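PDB 3DNS: ribosomal-protein-alanine acetyltransferase from Clostridium acetobutylicum, which probably transfers an acetyl group to the N-terminal alanine of a ribosomal protein, the chain here being the N-terminal domain of the longer RimJ-type enzyme. Local coordinates for residues D39-M51 / L75-V88. Sequence-based numbering, arbitrary orientation.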
ATOM      1  N   ASP A  39       5.798  20.719   8.772  1.00 20.72           N
ATOM      2  CA  ASP A  39       6.180  22.071   9.072  1.00 22.70           C
ATOM      3  C   ASP A  39       6.238  22.853   7.761  1.00 22.49           C
ATOM      4  O   ASP A  39       6.812  22.392   6.790  1.00 23.09           O
ATOM      5  CB  ASP A  39       7.547  22.069   9.807  1.00 22.10           C
ATOM      6  CG  ASP A  39       7.825  23.332  10.603  1.00 26.11           C
ATOM      7  OD1 ASP A  39       6.895  23.968  11.191  1.00 27.03           O
ATOM      8  OD2 ASP A  39       9.032  23.644  10.704  1.00 28.84           O
ATOM      9  N   LEU A  40       5.637  24.040   7.756  1.00 24.15           N
ATOM     10  CA  LEU A  40       5.604  24.906   6.584  1.00 24.22           C
ATOM     11  C   LEU A  40       5.674  26.312   7.108  1.00 25.01           C
ATOM     12  O   LEU A  40       4.888  26.701   7.980  1.00 25.01           O
ATOM     13  CB  LEU A  40       4.310  24.684   5.796  1.00 25.13           C
ATOM     14  CG  LEU A  40       4.024  25.491   4.529  1.00 25.39           C
ATOM     15  CD1 LEU A  40       5.073  25.117   3.499  1.00 26.20           C
ATOM     16  CD2 LEU A  40       2.567  25.295   3.975  1.00 23.76           C
ATOM     17  N   ASN A  41       6.590  27.082   6.562  1.00 24.92           N
ATOM     18  CA  ASN A  41       6.795  28.457   7.020  1.00 25.17           C
ATOM     19  C   ASN A  41       7.189  29.286   5.828  1.00 24.75           C
ATOM     20  O   ASN A  41       8.311  29.156   5.251  1.00 22.04           O
ATOM     21  CB  ASN A  41       7.921  28.497   8.073  1.00 25.39           C
ATOM     22  CG  ASN A  41       7.999  29.808   8.794  1.00 25.59           C
ATOM     23  OD1 ASN A  41       8.142  30.866   8.191  1.00 25.86           O
ATOM     24  ND2 ASN A  41       7.927  29.744  10.094  1.00 25.99           N
ATOM     25  N   LYS A  42       6.272  30.155   5.459  1.00 24.88           N
ATOM     26  CA  LYS A  42       6.461  30.986   4.298  1.00 25.45           C
ATOM     27  C   LYS A  42       7.524  32.043   4.518  1.00 24.79           C
ATOM     28  O   LYS A  42       8.253  32.363   3.601  1.00 25.68           O
ATOM     29  CB  LYS A  42       5.111  31.566   3.891  1.00 26.13           C
ATOM     30  CG  LYS A  42       4.206  30.476   3.372  1.00 26.85           C
ATOM     31  CD  LYS A  42       2.769  30.906   3.322  1.00 29.07           C
ATOM     32  CE  LYS A  42       2.470  31.926   2.223  1.00 32.18           C
ATOM     33  NZ  LYS A  42       1.018  32.085   1.937  1.00 32.70           N
ATOM     34  N   ASP A  43       7.657  32.593   5.723  1.00 25.56           N
ATOM     35  CA  ASP A  43       8.763  33.553   5.983  1.00 25.81           C
ATOM     36  C   ASP A  43      10.143  32.859   5.873  1.00 25.57           C
ATOM     37  O   ASP A  43      11.103  33.419   5.336  1.00 25.82           O
ATOM     38  CB  ASP A  43       8.585  34.249   7.344  1.00 25.78           C
ATOM     39  CG  ASP A  43       7.271  35.048   7.435  1.00 28.01           C
ATOM     40  OD1 ASP A  43       6.721  35.537   6.413  1.00 28.82           O
ATOM     41  OD2 ASP A  43       6.778  35.178   8.554  1.00 31.88           O
ATOM     42  N   ASN A  44      10.231  31.615   6.319  1.00 24.86           N
ATOM     43  CA  ASN A  44      11.486  30.871   6.163  1.00 24.39           C
ATOM     44  C   ASN A  44      11.614  30.165   4.833  1.00 23.89           C
ATOM     45  O   ASN A  44      12.658  29.570   4.523  1.00 25.02           O
ATOM     46  CB  ASN A  44      11.657  29.893   7.325  1.00 24.80           C
ATOM     47  CG  ASN A  44      11.863  30.609   8.661  1.00 24.44           C
ATOM     48  OD1 ASN A  44      11.424  30.152   9.696  1.00 30.72           O
ATOM     49  ND2 ASN A  44      12.534  31.719   8.625  1.00 21.48           N
ATOM     50  N   ARG A  45      10.558  30.233   4.045  1.00 22.81           N
ATOM     51  CA  ARG A  45      10.463  29.529   2.758  1.00 22.87           C
ATOM     52  C   ARG A  45      10.841  28.054   2.966  1.00 21.79           C
ATOM     53  O   ARG A  45      11.619  27.480   2.201  1.00 22.42           O
ATOM     54  CB  ARG A  45      11.319  30.230   1.665  1.00 21.85           C
ATOM     55  CG  ARG A  45      10.976  31.725   1.400  1.00 24.46           C
ATOM     56  CD  ARG A  45      12.014  32.435   0.498  1.00 23.87           C
ATOM     57  NE  ARG A  45      11.894  31.823  -0.806  1.00 27.75           N
ATOM     58  CZ  ARG A  45      12.855  31.643  -1.706  1.00 27.88           C
ATOM     59  NH1 ARG A  45      14.106  32.075  -1.515  1.00 28.78           N
ATOM     60  NH2 ARG A  45      12.551  30.971  -2.813  1.00 29.75           N
ATOM     61  N   PHE A  46      10.309  27.478   4.041  1.00 21.46           N
ATOM     62  CA  PHE A  46      10.761  26.170   4.562  1.00 21.32           C
ATOM     63  C   PHE A  46       9.565  25.225   4.565  1.00 20.49           C
ATOM     64  O   PHE A  46       8.470  25.604   4.972  1.00 19.50           O
ATOM     65  CB  PHE A  46      11.354  26.344   5.964  1.00 21.51           C
ATOM     66  CG  PHE A  46      11.687  25.026   6.683  1.00 21.56           C
ATOM     67  CD1 PHE A  46      12.742  24.244   6.263  1.00 21.74           C
ATOM     68  CD2 PHE A  46      10.930  24.594   7.736  1.00 21.52           C
ATOM     69  CE1 PHE A  46      13.045  23.049   6.850  1.00 22.62           C
ATOM     70  CE2 PHE A  46      11.221  23.387   8.360  1.00 23.34           C
ATOM     71  CZ  PHE A  46      12.294  22.612   7.915  1.00 23.79           C
ATOM     72  N   CYS A  47       9.756  24.018   4.055  1.00 20.33           N
ATOM     73  CA  CYS A  47       8.734  22.991   4.091  1.00 19.89           C
ATOM     74  C   CYS A  47       9.365  21.699   4.497  1.00 19.63           C
ATOM     75  O   CYS A  47      10.314  21.276   3.837  1.00 19.27           O
ATOM     76  CB  CYS A  47       8.080  22.783   2.712  1.00 20.55           C
ATOM     77  SG  CYS A  47       6.771  21.532   2.762  1.00 22.52           S
HETATM   78  N   MSE A  48       8.824  21.059   5.553  1.00 19.43           N
HETATM   79  CA  MSE A  48       9.284  19.747   6.053  1.00 19.59           C
HETATM   80  C   MSE A  48       8.084  18.838   6.037  1.00 18.89           C
HETATM   81  O   MSE A  48       7.045  19.223   6.548  1.00 18.67           O
HETATM   82  CB  MSE A  48       9.845  19.797   7.488  1.00 18.27           C
HETATM   83  CG  MSE A  48      10.176  18.444   8.057  1.00 20.52           C
HETATM   84 SE   MSE A  48      11.538  18.554   9.495  0.70 23.14          SE
HETATM   85  CE  MSE A  48      10.423  19.588  10.718  1.00 23.24           C
ATOM     86  N   PHE A  49       8.228  17.670   5.412  1.00 18.21           N
ATOM     87  CA  PHE A  49       7.154  16.666   5.400  1.00 18.28           C
ATOM     88  C   PHE A  49       7.620  15.259   5.687  1.00 18.52           C
ATOM     89  O   PHE A  49       8.815  14.927   5.553  1.00 19.01           O
ATOM     90  CB  PHE A  49       6.376  16.675   4.108  1.00 18.39           C
ATOM     91  CG  PHE A  49       7.173  16.378   2.874  1.00 16.65           C
ATOM     92  CD1 PHE A  49       7.246  15.113   2.381  1.00 18.15           C
ATOM     93  CD2 PHE A  49       7.776  17.397   2.157  1.00 19.13           C
ATOM     94  CE1 PHE A  49       7.921  14.850   1.193  1.00 18.73           C
ATOM     95  CE2 PHE A  49       8.451  17.131   0.974  1.00 17.48           C
ATOM     96  CZ  PHE A  49       8.520  15.835   0.513  1.00 18.04           C
ATOM     97  N   ARG A  50       6.649  14.441   6.099  1.00 18.39           N
ATOM     98  CA  ARG A  50       6.841  13.009   6.325  1.00 18.27           C
ATOM     99  C   ARG A  50       6.257  12.225   5.145  1.00 18.62           C
ATOM    100  O   ARG A  50       5.105  12.466   4.764  1.00 18.22           O
ATOM    101  CB  ARG A  50       6.173  12.560   7.621  1.00 18.13           C
ATOM    102  CG  ARG A  50       6.315  11.065   7.864  1.00 18.55           C
ATOM    103  CD  ARG A  50       5.897  10.692   9.272  1.00 18.46           C
ATOM    104  NE  ARG A  50       6.938  10.988  10.278  1.00 19.35           N
ATOM    105  CZ  ARG A  50       6.863  11.987  11.148  1.00 18.99           C
ATOM    106  NH1 ARG A  50       5.843  12.825  11.117  1.00 19.15           N
ATOM    107  NH2 ARG A  50       7.806  12.170  12.042  1.00 19.77           N
HETATM  108  N   MSE A  51       7.056  11.337   4.544  1.00 18.29           N
HETATM  109  CA  MSE A  51       6.558  10.530   3.434  1.00 20.31           C
HETATM  110  C   MSE A  51       6.460   9.080   3.861  1.00 20.27           C
HETATM  111  O   MSE A  51       7.426   8.494   4.251  1.00 21.71           O
HETATM  112  CB  MSE A  51       7.431  10.632   2.223  1.00 19.24           C
HETATM  113  CG  MSE A  51       6.877   9.844   1.031  1.00 20.54           C
HETATM  114 SE   MSE A  51       7.920  10.178  -0.658  0.80 28.82          SE
HETATM  115  CE  MSE A  51       9.504   9.181  -0.154  1.00 22.50           C
ATOM    116  N   LEU A  75       7.187  22.098  -5.119  1.00 22.17           N
ATOM    117  CA  LEU A  75       7.594  22.929  -3.972  1.00 21.96           C
ATOM    118  C   LEU A  75       8.559  24.056  -4.327  1.00 22.04           C
ATOM    119  O   LEU A  75       8.344  25.237  -3.927  1.00 23.24           O
ATOM    120  CB  LEU A  75       8.192  22.026  -2.863  1.00 22.64           C
ATOM    121  CG  LEU A  75       7.227  21.044  -2.105  1.00 20.09           C
ATOM    122  CD1 LEU A  75       7.957  20.269  -1.030  1.00 19.13           C
ATOM    123  CD2 LEU A  75       6.048  21.706  -1.462  1.00 16.72           C
ATOM    124  N   PHE A  76       9.616  23.706  -5.060  1.00 21.04           N
ATOM    125  CA  PHE A  76      10.642  24.666  -5.479  1.00 21.83           C
ATOM    126  C   PHE A  76      10.209  25.638  -6.565  1.00 21.35           C
ATOM    127  O   PHE A  76      10.589  26.790  -6.497  1.00 21.74           O
ATOM    128  CB  PHE A  76      11.932  23.972  -5.944  1.00 21.43           C
ATOM    129  CG  PHE A  76      12.630  23.241  -4.858  1.00 23.60           C
ATOM    130  CD1 PHE A  76      13.063  23.913  -3.714  1.00 21.88           C
ATOM    131  CD2 PHE A  76      12.852  21.867  -4.948  1.00 22.80           C
ATOM    132  CE1 PHE A  76      13.722  23.245  -2.703  1.00 22.41           C
ATOM    133  CE2 PHE A  76      13.538  21.184  -3.916  1.00 21.61           C
ATOM    134  CZ  PHE A  76      13.949  21.856  -2.801  1.00 21.30           C
ATOM    135  N   LYS A  77       9.458  25.189  -7.556  1.00 21.33           N
ATOM    136  CA  LYS A  77       9.231  26.001  -8.730  1.00 23.54           C
ATOM    137  C   LYS A  77       7.849  26.564  -8.849  1.00 23.95           C
ATOM    138  O   LYS A  77       7.667  27.538  -9.544  1.00 22.48           O
ATOM    139  CB  LYS A  77       9.539  25.213 -10.002  1.00 24.32           C
ATOM    140  CG  LYS A  77      10.834  24.443  -9.890  1.00 26.99           C
ATOM    141  CD  LYS A  77      11.998  25.366 -10.105  1.00 29.97           C
ATOM    142  CE  LYS A  77      12.319  25.515 -11.544  1.00 30.66           C
ATOM    143  NZ  LYS A  77      13.655  26.160 -11.585  1.00 33.37           N
ATOM    144  N   SER A  78       6.872  25.942  -8.173  1.00 25.78           N
ATOM    145  CA  SER A  78       5.483  26.439  -8.143  1.00 25.86           C
ATOM    146  C   SER A  78       5.051  26.938  -6.774  1.00 26.25           C
ATOM    147  O   SER A  78       3.945  27.427  -6.661  1.00 25.86           O
ATOM    148  CB  SER A  78       4.533  25.340  -8.583  1.00 26.10           C
ATOM    149  OG  SER A  78       4.844  24.967  -9.896  1.00 27.11           O
ATOM    150  N   ASN A  79       5.913  26.844  -5.750  1.00 26.34           N
ATOM    151  CA  ASN A  79       5.595  27.354  -4.414  1.00 26.91           C
ATOM    152  C   ASN A  79       6.631  28.226  -3.676  1.00 26.86           C
ATOM    153  O   ASN A  79       6.426  28.549  -2.524  1.00 28.19           O
ATOM    154  CB  ASN A  79       5.163  26.223  -3.482  1.00 27.54           C
ATOM    155  CG  ASN A  79       3.821  25.628  -3.857  1.00 29.43           C
ATOM    156  OD1 ASN A  79       3.747  24.736  -4.694  1.00 32.68           O
ATOM    157  ND2 ASN A  79       2.750  26.087  -3.191  1.00 28.09           N
ATOM    158  N   ASP A  80       7.714  28.649  -4.287  1.00 26.54           N
ATOM    159  CA  ASP A  80       8.612  29.603  -3.559  1.00 26.15           C
ATOM    160  C   ASP A  80       9.309  29.030  -2.297  1.00 24.66           C
ATOM    161  O   ASP A  80       9.724  29.767  -1.401  1.00 25.23           O
ATOM    162  CB  ASP A  80       7.920  30.945  -3.202  1.00 26.50           C
ATOM    163  CG  ASP A  80       8.978  32.129  -2.959  1.00 29.72           C
ATOM    164  OD1 ASP A  80      10.015  32.170  -3.703  1.00 32.94           O
ATOM    165  OD2 ASP A  80       8.770  32.990  -2.042  1.00 30.69           O
ATOM    166  N   ILE A  81       9.490  27.727  -2.271  1.00 22.75           N
ATOM    167  CA  ILE A  81      10.216  27.079  -1.185  1.00 23.32           C
ATOM    168  C   ILE A  81      11.701  27.190  -1.444  1.00 21.56           C
ATOM    169  O   ILE A  81      12.137  27.088  -2.568  1.00 21.91           O
ATOM    170  CB  ILE A  81       9.722  25.588  -1.027  1.00 22.31           C
ATOM    171  CG1 ILE A  81       8.213  25.604  -0.697  1.00 21.10           C
ATOM    172  CG2 ILE A  81      10.496  24.809   0.041  1.00 21.08           C
ATOM    173  CD1 ILE A  81       7.811  26.344   0.603  1.00 20.34           C
ATOM    174  N   ASN A  82      12.472  27.445  -0.407  1.00 21.67           N
ATOM    175  CA  ASN A  82      13.926  27.435  -0.535  1.00 21.93           C
ATOM    176  C   ASN A  82      14.582  26.150  -0.026  1.00 21.22           C
ATOM    177  O   ASN A  82      15.601  25.671  -0.555  1.00 22.79           O
ATOM    178  CB  ASN A  82      14.521  28.653   0.195  1.00 22.11           C
ATOM    179  CG  ASN A  82      16.025  28.718   0.061  1.00 22.35           C
ATOM    180  OD1 ASN A  82      16.548  28.904  -1.034  1.00 23.27           O
ATOM    181  ND2 ASN A  82      16.719  28.489   1.142  1.00 23.49           N
ATOM    182  N   LYS A  83      14.023  25.617   1.042  1.00 20.69           N
ATOM    183  CA  LYS A  83      14.555  24.458   1.698  1.00 19.41           C
ATOM    184  C   LYS A  83      13.430  23.489   1.984  1.00 19.59           C
ATOM    185  O   LYS A  83      12.378  23.863   2.535  1.00 19.13           O
ATOM    186  CB  LYS A  83      15.229  24.870   3.008  1.00 20.66           C
ATOM    187  CG  LYS A  83      15.872  23.740   3.810  1.00 20.28           C
ATOM    188  CD  LYS A  83      17.030  23.074   3.112  1.00 17.73           C
ATOM    189  CE  LYS A  83      17.260  21.618   3.677  1.00 19.63           C
ATOM    190  NZ  LYS A  83      17.693  21.650   5.083  1.00 15.90           N
ATOM    191  N   VAL A  84      13.641  22.252   1.546  1.00 18.95           N
ATOM    192  CA  VAL A  84      12.757  21.170   1.782  1.00 18.49           C
ATOM    193  C   VAL A  84      13.470  20.074   2.630  1.00 18.39           C
ATOM    194  O   VAL A  84      14.593  19.641   2.328  1.00 17.39           O
ATOM    195  CB  VAL A  84      12.257  20.586   0.438  1.00 18.84           C
ATOM    196  CG1 VAL A  84      11.458  19.314   0.658  1.00 20.11           C
ATOM    197  CG2 VAL A  84      11.415  21.657  -0.368  1.00 17.87           C
ATOM    198  N   ASN A  85      12.804  19.644   3.687  1.00 18.75           N
ATOM    199  CA  ASN A  85      13.190  18.438   4.438  1.00 18.79           C
ATOM    200  C   ASN A  85      12.132  17.328   4.382  1.00 18.19           C
ATOM    201  O   ASN A  85      10.959  17.582   4.376  1.00 17.33           O
ATOM    202  CB  ASN A  85      13.469  18.748   5.904  1.00 19.16           C
ATOM    203  CG  ASN A  85      14.807  19.349   6.092  1.00 23.45           C
ATOM    204  OD1 ASN A  85      15.011  20.518   5.747  1.00 24.99           O
ATOM    205  ND2 ASN A  85      15.762  18.542   6.568  1.00 23.03           N
ATOM    206  N   ILE A  86      12.615  16.097   4.347  1.00 18.81           N
ATOM    207  CA  ILE A  86      11.800  14.876   4.198  1.00 18.82           C
ATOM    208  C   ILE A  86      12.196  13.895   5.326  1.00 18.96           C
ATOM    209  O   ILE A  86      13.368  13.599   5.551  1.00 18.23           O
ATOM    210  CB  ILE A  86      11.982  14.195   2.877  1.00 17.70           C
ATOM    211  CG1 ILE A  86      11.891  15.238   1.734  1.00 20.46           C
ATOM    212  CG2 ILE A  86      10.904  13.074   2.772  1.00 16.89           C
ATOM    213  CD1 ILE A  86      11.927  14.702   0.192  1.00 18.08           C
ATOM    214  N   ILE A  87      11.174  13.476   6.065  1.00 20.55           N
ATOM    215  CA  ILE A  87      11.257  12.483   7.121  1.00 20.00           C
ATOM    216  C   ILE A  87      10.660  11.220   6.546  1.00 20.71           C
ATOM    217  O   ILE A  87       9.500  11.205   6.083  1.00 18.38           O
ATOM    218  CB  ILE A  87      10.363  12.894   8.312  1.00 20.55           C
ATOM    219  CG1 ILE A  87      10.727  14.291   8.839  1.00 21.02           C
ATOM    220  CG2 ILE A  87      10.437  11.829   9.400  1.00 19.66           C
ATOM    221  CD1 ILE A  87       9.823  14.828   9.885  1.00 20.11           C
ATOM    222  N   VAL A  88      11.438  10.148   6.605  1.00 21.76           N
ATOM    223  CA  VAL A  88      11.028   8.820   6.119  1.00 22.77           C
ATOM    224  C   VAL A  88      11.519   7.735   7.061  1.00 23.96           C
ATOM    225  O   VAL A  88      12.595   7.838   7.672  1.00 23.96           O
ATOM    226  CB  VAL A  88      11.591   8.464   4.710  1.00 23.80           C
ATOM    227  CG1 VAL A  88      10.941   9.255   3.651  1.00 25.61           C
ATOM    228  CG2 VAL A  88      13.092   8.654   4.632  1.00 24.71           C
TER
HETATM  229  O   HOH W   1      15.825  30.328  -3.048  1.00 46.61           O
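Phe49 reaches across to Ile86, Val84 and Leu75 on the helix-covered face of two parallel strands, 46-51 and 83-88. These are the two strands of a beta-alpha-beta crossover through helix 61-78, side by side within the mixed sheet of a GNAT-family acetyltransferase. The Phe49 side chain takes the position between its backbone N and carbonyl carbon (chi1 61°), and its ring extends across that face toward strand 83-88. Phe49 CZ meets Ile86 CD1 at 3.6 Å, while Phe49 CE2 lies 3.7 Å from Val84 CG1. Leu75, on helix 61-78, brings CD1 to the same ring, and Phe71 packs edge-to-face with it. Cys47 shares this buried face and touches Ile81.

The other face carries Phe46, Met48 and Arg50. Phe46 runs alongside Lys83, pointing the same way. Asn85 OD1 sits at the ring edge, 3.4 Å from Phe46 CE1, with the amide and ring planes 55° apart. That oxygen also accepts from Lys83 NZ, and Glu105 binds both Lys83 NZ and Asn85 ND2. Met48, a selenomethionine, crosses Asn85 and Ile87 obliquely. Ile87 CD1 covers one face of the Arg50 guanidinium, off its centre; Arg50 NE is salt-bridged to Glu121.

At the strand starts, Arg45 O accepts from both Asn82 N and Lys83 N. The Arg45 chain bends at chi3 (67°) and lays its guanidinium against Asn82 CB. Arg45 NE donates to Asp80 O at 3.0 Å, and Arg45 NH2 forms a salt bridge with Asp80 OD1 at 2.9 Å.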